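Local coordinates for oligopeptide-binding protein AppA (Bacillus subtilis, PDB 1XOC) that binds oligopeptides for uptake by an ABC-type permease, supporting sporulation and genetic competence, at residues Tyr445-Ala450 / Lys476-Pro482; Leu453-Ala457 / Glu469-Ile473; Met405-Trp410 / Ile436-Tyr442. All blocks are in the same frame, centred on the assembly; numbering follows the deposited sequence.

Contact 1. Residues Tyr445-Ala450 / Lys476-Pro482; sequences YKNAEA and KIAEDQP. With ZN (zinc ion), chain K.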
loop_
_atom_site.group_PDB
_atom_site.type_symbol
_atom_site.label_atom_id
_atom_site.label_comp_id
_atom_site.label_asym_id
_atom_site.label_seq_id
_atom_site.Cartn_x
_atom_site.Cartn_y
_atom_site.Cartn_z
ATOM N N TYR A 445 -10.680 8.101 12.279
ATOM C CA TYR A 445 -10.231 7.770 13.616
ATOM C C TYR A 445 -9.522 8.940 14.285
ATOM O O TYR A 445 -8.639 9.557 13.718
ATOM C CB TYR A 445 -9.266 6.584 13.536
ATOM C CG TYR A 445 -8.620 6.243 14.849
ATOM C CD1 TYR A 445 -9.367 5.799 15.907
ATOM C CD2 TYR A 445 -7.250 6.362 15.020
ATOM C CE1 TYR A 445 -8.764 5.470 17.119
ATOM C CE2 TYR A 445 -6.638 6.016 16.201
ATOM C CZ TYR A 445 -7.397 5.567 17.246
ATOM O OH TYR A 445 -6.776 5.245 18.426
ATOM N N LYS A 446 -9.915 9.241 15.522
ATOM C CA LYS A 446 -9.226 10.245 16.322
ATOM C C LYS A 446 -9.136 9.856 17.787
ATOM O O LYS A 446 -10.159 9.756 18.471
ATOM C CB LYS A 446 -9.928 11.593 16.232
ATOM C CG LYS A 446 -9.376 12.594 17.247
ATOM C CD LYS A 446 -9.645 14.016 16.848
ATOM C CE LYS A 446 -8.895 14.972 17.743
ATOM N NZ LYS A 446 -9.170 16.381 17.373
ATOM N N ASN A 447 -7.914 9.680 18.278
ATOM C CA ASN A 447 -7.675 9.546 19.705
ATOM C C ASN A 447 -6.622 10.593 20.010
ATOM O O ASN A 447 -5.492 10.460 19.576
ATOM C CB ASN A 447 -7.211 8.119 20.051
ATOM C CG ASN A 447 -6.793 7.960 21.486
ATOM O OD1 ASN A 447 -6.317 8.900 22.104
ATOM N ND2 ASN A 447 -6.974 6.759 22.035
ATOM N N ALA A 448 -6.998 11.646 20.734
ATOM C CA ALA A 448 -6.098 12.750 20.966
ATOM C C ALA A 448 -4.824 12.316 21.698
ATOM O O ALA A 448 -3.761 12.880 21.479
ATOM C CB ALA A 448 -6.810 13.849 21.749
ATOM N N GLU A 449 -4.931 11.329 22.580
ATOM C CA GLU A 449 -3.771 10.840 23.311
ATOM C C GLU A 449 -2.841 10.082 22.355
ATOM O O GLU A 449 -1.631 10.251 22.383
ATOM C CB GLU A 449 -4.204 10.007 24.528
ATOM C CG GLU A 449 -5.001 10.828 25.563
ATOM C CD GLU A 449 -5.212 10.100 26.902
ATOM O OE1 GLU A 449 -4.654 8.989 27.071
ATOM O OE2 GLU A 449 -5.930 10.632 27.804
ATOM N N ALA A 450 -3.412 9.293 21.466
ATOM C CA ALA A 450 -2.624 8.606 20.447
ATOM C C ALA A 450 -1.971 9.600 19.477
ATOM O O ALA A 450 -0.815 9.411 19.069
ATOM C CB ALA A 450 -3.486 7.617 19.679
ATOM N N LYS A 476 -3.052 1.715 22.329
ATOM C CA LYS A 476 -4.187 2.608 22.104
ATOM C C LYS A 476 -4.946 2.234 20.832
ATOM O O LYS A 476 -6.169 2.196 20.835
ATOM C CB LYS A 476 -3.749 4.070 22.065
ATOM C CG LYS A 476 -3.300 4.582 23.433
ATOM C CD LYS A 476 -3.347 6.103 23.536
ATOM C CE LYS A 476 -3.062 6.577 24.958
ATOM N NZ LYS A 476 -4.136 6.219 25.941
ATOM N N ILE A 477 -4.228 1.948 19.756
ATOM C CA ILE A 477 -4.894 1.547 18.510
ATOM C C ILE A 477 -5.640 0.227 18.702
ATOM O O ILE A 477 -6.793 0.079 18.291
ATOM C CB ILE A 477 -3.890 1.478 17.337
ATOM C CG1 ILE A 477 -3.363 2.881 17.064
ATOM C CG2 ILE A 477 -4.549 0.900 16.065
ATOM C CD1 ILE A 477 -2.147 2.949 16.207
ATOM N N ALA A 478 -4.987 -0.738 19.334
ATOM C CA ALA A 478 -5.643 -2.012 19.641
ATOM C C ALA A 478 -6.896 -1.822 20.497
ATOM O O ALA A 478 -7.954 -2.342 20.174
ATOM C CB ALA A 478 -4.676 -2.962 20.310
ATOM N N GLU A 479 -6.794 -1.057 21.573
ATOM C CA GLU A 479 -7.960 -0.807 22.426
ATOM C C GLU A 479 -9.109 -0.168 21.636
ATOM O O GLU A 479 -10.270 -0.525 21.814
ATOM C CB GLU A 479 -7.578 0.074 23.627
ATOM C CG GLU A 479 -8.772 0.653 24.424
ATOM C CD GLU A 479 -9.601 -0.393 25.189
ATOM O OE1 GLU A 479 -9.201 -1.581 25.223
ATOM O OE2 GLU A 479 -10.652 -0.017 25.777
ATOM N N ASP A 480 -8.784 0.786 20.770
ATOM C CA ASP A 480 -9.807 1.564 20.068
ATOM C C ASP A 480 -10.449 0.849 18.874
ATOM O O ASP A 480 -11.550 1.203 18.461
ATOM C CB ASP A 480 -9.214 2.915 19.624
ATOM C CG ASP A 480 -8.866 3.813 20.802
ATOM O OD1 ASP A 480 -9.327 3.542 21.938
ATOM O OD2 ASP A 480 -8.142 4.811 20.591
ATOM N N GLN A 481 -9.785 -0.169 18.335
ATOM C CA GLN A 481 -10.307 -0.937 17.217
ATOM C C GLN A 481 -10.846 -0.032 16.100
ATOM O O GLN A 481 -11.989 -0.196 15.669
ATOM C CB GLN A 481 -11.395 -1.912 17.671
ATOM C CG GLN A 481 -10.884 -3.035 18.580
ATOM C CD GLN A 481 -10.021 -4.040 17.842
ATOM O OE1 GLN A 481 -10.541 -4.840 17.053
ATOM N NE2 GLN A 481 -8.714 -4.034 18.115
ATOM N N PRO A 482 -10.006 0.888 15.580
ATOM C CA PRO A 482 -10.476 1.657 14.432
ATOM C C PRO A 482 -10.695 0.732 13.223
ATOM O O PRO A 482 -11.523 1.020 12.341
ATOM C CB PRO A 482 -9.340 2.634 14.188
ATOM C CG PRO A 482 -8.112 1.953 14.767
ATOM C CD PRO A 482 -8.620 1.232 15.958
HETATM ZN ZN ZN K . -4.742 9.030 29.041
HETATM O O HOH W 1 -3.992 10.483 30.222
#
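The N-cap of helix 448-457 meets the last turn of helix 463-480 here, with the carboxylate of D480 joining them. N447 is the N-cap residue: its OD1 accepts from A450 N (3.0 Å) and more weakly from E449 N, so the other half of its amide can serve the neighbouring helix. N447 ND2 gives D480 OD2 an almost straight bond of 2.7 Å on the syn lone pair, within the amide plane. The hydroxyl of Y445 reaches the same oxygen on its anti lone pair, OH to OD2 2.6 Å; with CG anti to the backbone N (chi1 174°), the ring extends toward D480. Two donors gripping one oxygen would favour a charged aspartate. P482 CB lies over a face of the Y445 ring, 4.0 Å from its centroid, a CH-pi contact suited to a rigid proline. Farther out, K476 bends at its last torsion to bring NZ 3.0 Å from E449 OE1, a salt bridge beside the zinc ion, which both E449 oxygens and a water bind. Around the junction, helix 281-289 supplies K281 to E479 and R284 to D480 O, while F431 of helix 428-431 packs against I477 and P482.

Contact 2. Residues Leu453-Ala457 / Glu469-Ile473; sequences LMKDA and EYEQI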
loop_
_atom_site.group_PDB
_atom_site.type_symbol
_atom_site.label_atom_id
_atom_site.label_comp_id
_atom_site.label_asym_id
_atom_site.label_seq_id
_atom_site.Cartn_x
_atom_site.Cartn_y
_atom_site.Cartn_z
ATOM N N LEU A 453 1.186 10.936 21.062
ATOM C CA LEU A 453 2.243 9.924 21.085
ATOM C C LEU A 453 2.918 9.735 19.720
ATOM O O LEU A 453 4.141 9.655 19.632
ATOM C CB LEU A 453 1.687 8.582 21.571
ATOM C CG LEU A 453 1.275 8.490 23.039
ATOM C CD1 LEU A 453 0.448 7.254 23.289
ATOM C CD2 LEU A 453 2.495 8.499 23.941
ATOM N N MET A 454 2.105 9.648 18.671
ATOM C CA MET A 454 2.592 9.518 17.291
ATOM C C MET A 454 3.404 10.722 16.824
ATOM O O MET A 454 4.444 10.569 16.185
ATOM C CB MET A 454 1.407 9.276 16.348
ATOM C CG MET A 454 0.808 7.878 16.489
ATOM S SD MET A 454 -0.496 7.463 15.299
ATOM C CE MET A 454 -1.923 8.262 16.019
ATOM N N LYS A 455 2.920 11.917 17.139
ATOM C CA LYS A 455 3.635 13.148 16.843
ATOM C C LYS A 455 4.974 13.205 17.593
ATOM O O LYS A 455 6.022 13.471 16.991
ATOM C CB LYS A 455 2.761 14.348 17.218
ATOM C CG LYS A 455 3.314 15.719 16.835
ATOM C CD LYS A 455 2.635 16.811 17.675
ATOM C CE LYS A 455 3.229 18.189 17.444
ATOM N NZ LYS A 455 2.623 19.224 18.348
ATOM N N ASP A 456 4.939 12.952 18.904
ATOM C CA ASP A 456 6.152 13.019 19.734
ATOM C C ASP A 456 7.153 11.925 19.359
ATOM O O ASP A 456 8.360 12.129 19.454
ATOM C CB ASP A 456 5.816 12.942 21.236
ATOM C CG ASP A 456 5.047 14.178 21.756
ATOM O OD1 ASP A 456 4.938 15.225 21.063
ATOM O OD2 ASP A 456 4.539 14.091 22.890
ATOM N N ALA A 457 6.660 10.783 18.878
ATOM C CA ALA A 457 7.537 9.668 18.486
ATOM C C ALA A 457 8.493 10.039 17.359
ATOM O O ALA A 457 9.586 9.490 17.273
ATOM C CB ALA A 457 6.723 8.438 18.104
ATOM N N GLU A 469 8.432 3.421 23.026
ATOM C CA GLU A 469 7.319 4.369 23.047
ATOM C C GLU A 469 6.186 3.916 22.130
ATOM O O GLU A 469 5.012 4.201 22.395
ATOM C CB GLU A 469 7.793 5.770 22.656
ATOM C CG GLU A 469 8.443 6.515 23.831
ATOM C CD GLU A 469 7.420 7.082 24.818
ATOM O OE1 GLU A 469 6.374 7.598 24.345
ATOM O OE2 GLU A 469 7.669 7.032 26.047
ATOM N N TYR A 470 6.526 3.205 21.055
ATOM C CA TYR A 470 5.502 2.667 20.159
ATOM C C TYR A 470 4.653 1.574 20.791
ATOM O O TYR A 470 3.532 1.357 20.356
ATOM C CB TYR A 470 6.076 2.236 18.791
ATOM C CG TYR A 470 5.563 3.150 17.706
ATOM C CD1 TYR A 470 6.263 4.285 17.327
ATOM C CD2 TYR A 470 4.329 2.920 17.119
ATOM C CE1 TYR A 470 5.758 5.161 16.365
ATOM C CE2 TYR A 470 3.820 3.783 16.167
ATOM C CZ TYR A 470 4.535 4.904 15.779
ATOM O OH TYR A 470 4.028 5.785 14.813
ATOM N N GLU A 471 5.137 0.900 21.826
ATOM C CA GLU A 471 4.271 -0.047 22.547
ATOM C C GLU A 471 2.964 0.627 23.025
ATOM O O GLU A 471 1.881 0.049 22.932
ATOM C CB GLU A 471 5.004 -0.657 23.743
ATOM C CG GLU A 471 6.128 -1.610 23.367
ATOM C CD GLU A 471 6.970 -2.066 24.568
ATOM O OE1 GLU A 471 6.665 -1.691 25.734
ATOM O OE2 GLU A 471 7.962 -2.804 24.342
ATOM N N GLN A 472 3.075 1.854 23.526
ATOM C CA GLN A 472 1.908 2.610 23.964
ATOM C C GLN A 472 0.962 2.947 22.826
ATOM O O GLN A 472 -0.239 2.968 23.016
ATOM C CB GLN A 472 2.328 3.918 24.621
ATOM C CG GLN A 472 3.121 3.755 25.874
ATOM C CD GLN A 472 3.437 5.091 26.502
ATOM O OE1 GLN A 472 2.530 5.872 26.805
ATOM N NE2 GLN A 472 4.725 5.370 26.699
ATOM N N ILE A 473 1.506 3.257 21.658
ATOM C CA ILE A 473 0.679 3.600 20.493
ATOM C C ILE A 473 -0.100 2.365 20.040
ATOM O O ILE A 473 -1.304 2.431 19.809
ATOM C CB ILE A 473 1.538 4.175 19.351
ATOM C CG1 ILE A 473 2.059 5.553 19.733
ATOM C CG2 ILE A 473 0.724 4.300 18.069
ATOM C CD1 ILE A 473 3.245 6.057 18.883
HETATM O O HOH W 2 4.800 8.323 14.863
HETATM O O HOH W 3 5.508 10.947 24.076
#
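E469 begins the meeting of two antiparallel helices, its OE1 lying 4.0 Å from L453 CD2. The short segments run with their axes 9.9 Å apart and 156° between their directions, the two arms of a helical hairpin. A glutamate suits this outer border: its chain bends about CB-CG (chi2 -78°), which leaves the carboxylate beside L453. A water lies between OE1 and D456 OD2, donating weakly to both, which may ease the proximity of two like charges. Y470, one residue on, points its ring to the buried side. A457 CB approaches the ring obliquely, 3.8 Å from CE1, and alanine is small enough to admit the ring there. The hydroxyl is well supplied, held by Q427 N and, through a water 2.7 Å from OH, joined to M454 O. Q472 returns to the outer border, where its extended chain crosses L453 at about a right angle, with CB near CD1 and OE1 3.9 Å from CD2. I473 then fills the centre. Its CG1-CD1 branch serves two partners, with CG1 3.6 Å from L453 CB and CD1 3.9 Å from M454 CG, while the CG2 methyl also meets M454 CG. CD1 lies, besides, over the centre of one face of the Y470 ring. L453 and I473 thus meet through CB and CG1, and M454 adds its CG methylene. This part of the hairpin therefore probably relies chiefly on the hydrophobic effect; between these segments the polar links pass through water.

Contact 3. Residues Met405-Trp410 / Ile436-Tyr442; sequences MNPPNW and IKKGLNY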
loop_
_atom_site.group_PDB
_atom_site.type_symbol
_atom_site.label_atom_id
_atom_site.label_comp_id
_atom_site.label_asym_id
_atom_site.label_seq_id
_atom_site.Cartn_x
_atom_site.Cartn_y
_atom_site.Cartn_z
ATOM N N MET A 405 -12.787 5.442 -1.346
ATOM C CA MET A 405 -12.330 5.462 0.040
ATOM C C MET A 405 -11.575 6.748 0.360
ATOM O O MET A 405 -11.611 7.216 1.499
ATOM C CB MET A 405 -11.436 4.248 0.347
ATOM C CG MET A 405 -10.111 4.236 -0.300
ATOM S SD MET A 405 -9.212 2.695 0.097
ATOM C CE MET A 405 -10.179 1.542 -0.799
ATOM N N ASN A 406 -10.936 7.336 -0.650
ATOM C CA ASN A 406 -10.070 8.507 -0.472
ATOM C C ASN A 406 -10.842 9.808 -0.261
ATOM O O ASN A 406 -11.993 9.917 -0.668
ATOM C CB ASN A 406 -9.120 8.654 -1.687
ATOM C CG ASN A 406 -7.828 7.899 -1.507
ATOM O OD1 ASN A 406 -6.923 8.375 -0.828
ATOM N ND2 ASN A 406 -7.733 6.707 -2.098
ATOM N N PRO A 407 -10.217 10.816 0.360
ATOM C CA PRO A 407 -10.780 12.149 0.344
ATOM C C PRO A 407 -11.016 12.574 -1.103
ATOM O O PRO A 407 -10.262 12.136 -1.985
ATOM C CB PRO A 407 -9.666 13.010 0.949
ATOM C CG PRO A 407 -8.811 12.084 1.683
ATOM C CD PRO A 407 -8.926 10.752 1.062
ATOM N N PRO A 408 -12.044 13.390 -1.362
ATOM C CA PRO A 408 -13.028 13.961 -0.455
ATOM C C PRO A 408 -14.301 13.124 -0.285
ATOM O O PRO A 408 -15.341 13.675 0.102
ATOM C CB PRO A 408 -13.388 15.265 -1.168
ATOM C CG PRO A 408 -13.375 14.862 -2.586
ATOM C CD PRO A 408 -12.266 13.876 -2.738
ATOM N N ASN A 409 -14.225 11.817 -0.570
ATOM C CA ASN A 409 -15.422 10.972 -0.704
ATOM C C ASN A 409 -15.724 10.145 0.544
ATOM O O ASN A 409 -16.816 10.235 1.105
ATOM C CB ASN A 409 -15.285 10.048 -1.913
ATOM C CG ASN A 409 -15.070 10.806 -3.200
ATOM O OD1 ASN A 409 -14.259 10.405 -4.047
ATOM N ND2 ASN A 409 -15.807 11.880 -3.379
ATOM N N TRP A 410 -14.762 9.342 0.986
ATOM C CA TRP A 410 -14.977 8.442 2.115
ATOM C C TRP A 410 -16.295 7.693 2.007
ATOM O O TRP A 410 -17.043 7.555 2.987
ATOM C CB TRP A 410 -14.947 9.210 3.418
ATOM C CG TRP A 410 -13.706 10.025 3.577
ATOM C CD1 TRP A 410 -12.449 9.571 3.886
ATOM C CD2 TRP A 410 -13.612 11.443 3.490
ATOM N NE1 TRP A 410 -11.579 10.628 3.958
ATOM C CE2 TRP A 410 -12.269 11.788 3.729
ATOM C CE3 TRP A 410 -14.532 12.459 3.211
ATOM C CZ2 TRP A 410 -11.831 13.113 3.722
ATOM C CZ3 TRP A 410 -14.110 13.765 3.203
ATOM C CH2 TRP A 410 -12.761 14.089 3.452
ATOM N N ILE A 436 -7.002 12.787 8.297
ATOM C CA ILE A 436 -8.334 12.518 7.809
ATOM C C ILE A 436 -8.673 13.375 6.585
ATOM O O ILE A 436 -9.132 12.854 5.560
ATOM C CB ILE A 436 -9.378 12.770 8.922
ATOM C CG1 ILE A 436 -9.211 11.770 10.077
ATOM C CG2 ILE A 436 -10.792 12.655 8.355
ATOM C CD1 ILE A 436 -10.088 12.138 11.306
ATOM N N LYS A 437 -8.473 14.678 6.696
ATOM C CA LYS A 437 -8.976 15.595 5.677
ATOM C C LYS A 437 -8.354 15.382 4.308
ATOM O O LYS A 437 -9.056 15.411 3.291
ATOM C CB LYS A 437 -8.792 17.043 6.113
ATOM C CG LYS A 437 -9.425 18.052 5.158
ATOM C CD LYS A 437 -9.166 19.488 5.621
ATOM C CE LYS A 437 -9.888 20.513 4.746
ATOM N NZ LYS A 437 -10.193 21.771 5.502
ATOM N N LYS A 438 -7.042 15.183 4.273
ATOM C CA LYS A 438 -6.342 15.066 3.000
ATOM C C LYS A 438 -5.349 13.908 2.943
ATOM O O LYS A 438 -4.526 13.887 2.046
ATOM C CB LYS A 438 -5.604 16.361 2.645
ATOM C CG LYS A 438 -6.362 17.658 2.859
ATOM C CD LYS A 438 -5.432 18.860 2.720
ATOM C CE LYS A 438 -6.197 20.162 2.789
ATOM N NZ LYS A 438 -5.383 21.298 2.251
ATOM N N GLY A 439 -5.423 12.960 3.865
ATOM C CA GLY A 439 -4.510 11.821 3.890
ATOM C C GLY A 439 -5.183 10.475 3.952
ATOM O O GLY A 439 -6.297 10.287 3.450
ATOM N N LEU A 440 -4.494 9.516 4.571
ATOM C CA LEU A 440 -4.895 8.123 4.538
ATOM C C LEU A 440 -5.720 7.631 5.732
ATOM O O LEU A 440 -5.929 6.441 5.883
ATOM C CB LEU A 440 -3.638 7.253 4.433
ATOM C CG LEU A 440 -2.605 7.595 3.357
ATOM C CD1 LEU A 440 -1.508 6.518 3.306
ATOM C CD2 LEU A 440 -3.226 7.737 2.012
ATOM N N ASN A 441 -6.220 8.560 6.557
ATOM C CA ASN A 441 -7.082 8.182 7.698
ATOM C C ASN A 441 -8.525 8.173 7.197
ATOM O O ASN A 441 -9.364 8.989 7.605
ATOM C CB ASN A 441 -6.856 9.114 8.901
ATOM C CG ASN A 441 -7.525 8.631 10.202
ATOM O OD1 ASN A 441 -8.400 7.766 10.196
ATOM N ND2 ASN A 441 -7.093 9.216 11.320
ATOM N N TYR A 442 -8.799 7.173 6.366
ATOM C CA TYR A 442 -10.051 7.071 5.640
ATOM C C TYR A 442 -11.206 6.776 6.553
ATOM O O TYR A 442 -12.347 7.001 6.157
ATOM C CB TYR A 442 -9.973 5.938 4.624
ATOM C CG TYR A 442 -8.878 6.045 3.585
ATOM C CD1 TYR A 442 -8.523 7.255 3.016
ATOM C CD2 TYR A 442 -8.188 4.905 3.170
ATOM C CE1 TYR A 442 -7.529 7.336 2.031
ATOM C CE2 TYR A 442 -7.205 4.979 2.187
ATOM C CZ TYR A 442 -6.873 6.188 1.628
ATOM O OH TYR A 442 -5.891 6.252 0.647
HETATM O O HOH W 4 -8.791 10.295 4.721
#
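M405 has CG between its backbone N and carbonyl carbon (chi1 69°), and Y442 has CG anti to its carbonyl carbon (chi1 -59°); together these torsions lay the methionine chain over one face of the tyrosine ring. M405 CG stands 4.1 Å from the ring centroid, a CH-pi contact, and SD follows obliquely toward the rim, 3.7 Å from CE2, in a Met-aromatic contact. Above the opposite face lies L440 O, and P407 CD approaches the ring edge at CE1. Y442 OH donates to N406 OD1 at 2.8 Å, arriving from above the carbonyl plane, while N406 ND2 is held by V402 O. The residue types suit the place: the unbranched M405 chain can lie along the ring, and the Y442 hydroxyl can meet N406 and, weakly, a polar side chain of the bound peptide. M405 and N406 also pack on the peptide. With an alanine in place of Y442, M405 would probably lose the surface it lies on and N406 OD1 its hydroxyl donor, leaving a gap beside the peptide. At the other end W410 turns its edge to 436-442, CZ2 3.3 Å from I436 O. Its NE1 donates to a water at 2.9 Å, which in turn donates to I436 O and, at 2.8 Å, to G439 O. P407 fills the corner, its CB 3.4 Å from K437 O and its CA above the rim of the indole face. The two loops are thus joined by the Y442 OH to N406 OD1 hydrogen bond, a water and much aromatic and proline packing, while M405 O and Y442 O stay buried without polar partners, a probable cost that this packing must repay.

How the contacts relate
Contacts 1 and 2 hold the same pair, helices 448-457 and 463-480, with contact 2 nested inside the loop that contact 1 closes; K476 CE touches L453 CD1 where they adjoin. Their chemistry differs along the hairpin: contact 1, at the buried junction, uses a shared carboxylate and reaches a zinc-bound rim, whereas the partly buried contact 2 is mainly aliphatic. Contact 3 precedes both in the chain and lies nearest its centre, yet is only partly buried, with exposed lysines at its border. It joins loops instead of helices, and it is the one that meets the bound peptide, through M405, N406 and Y442. I436 packs on Y445 O, linking it to contact 1.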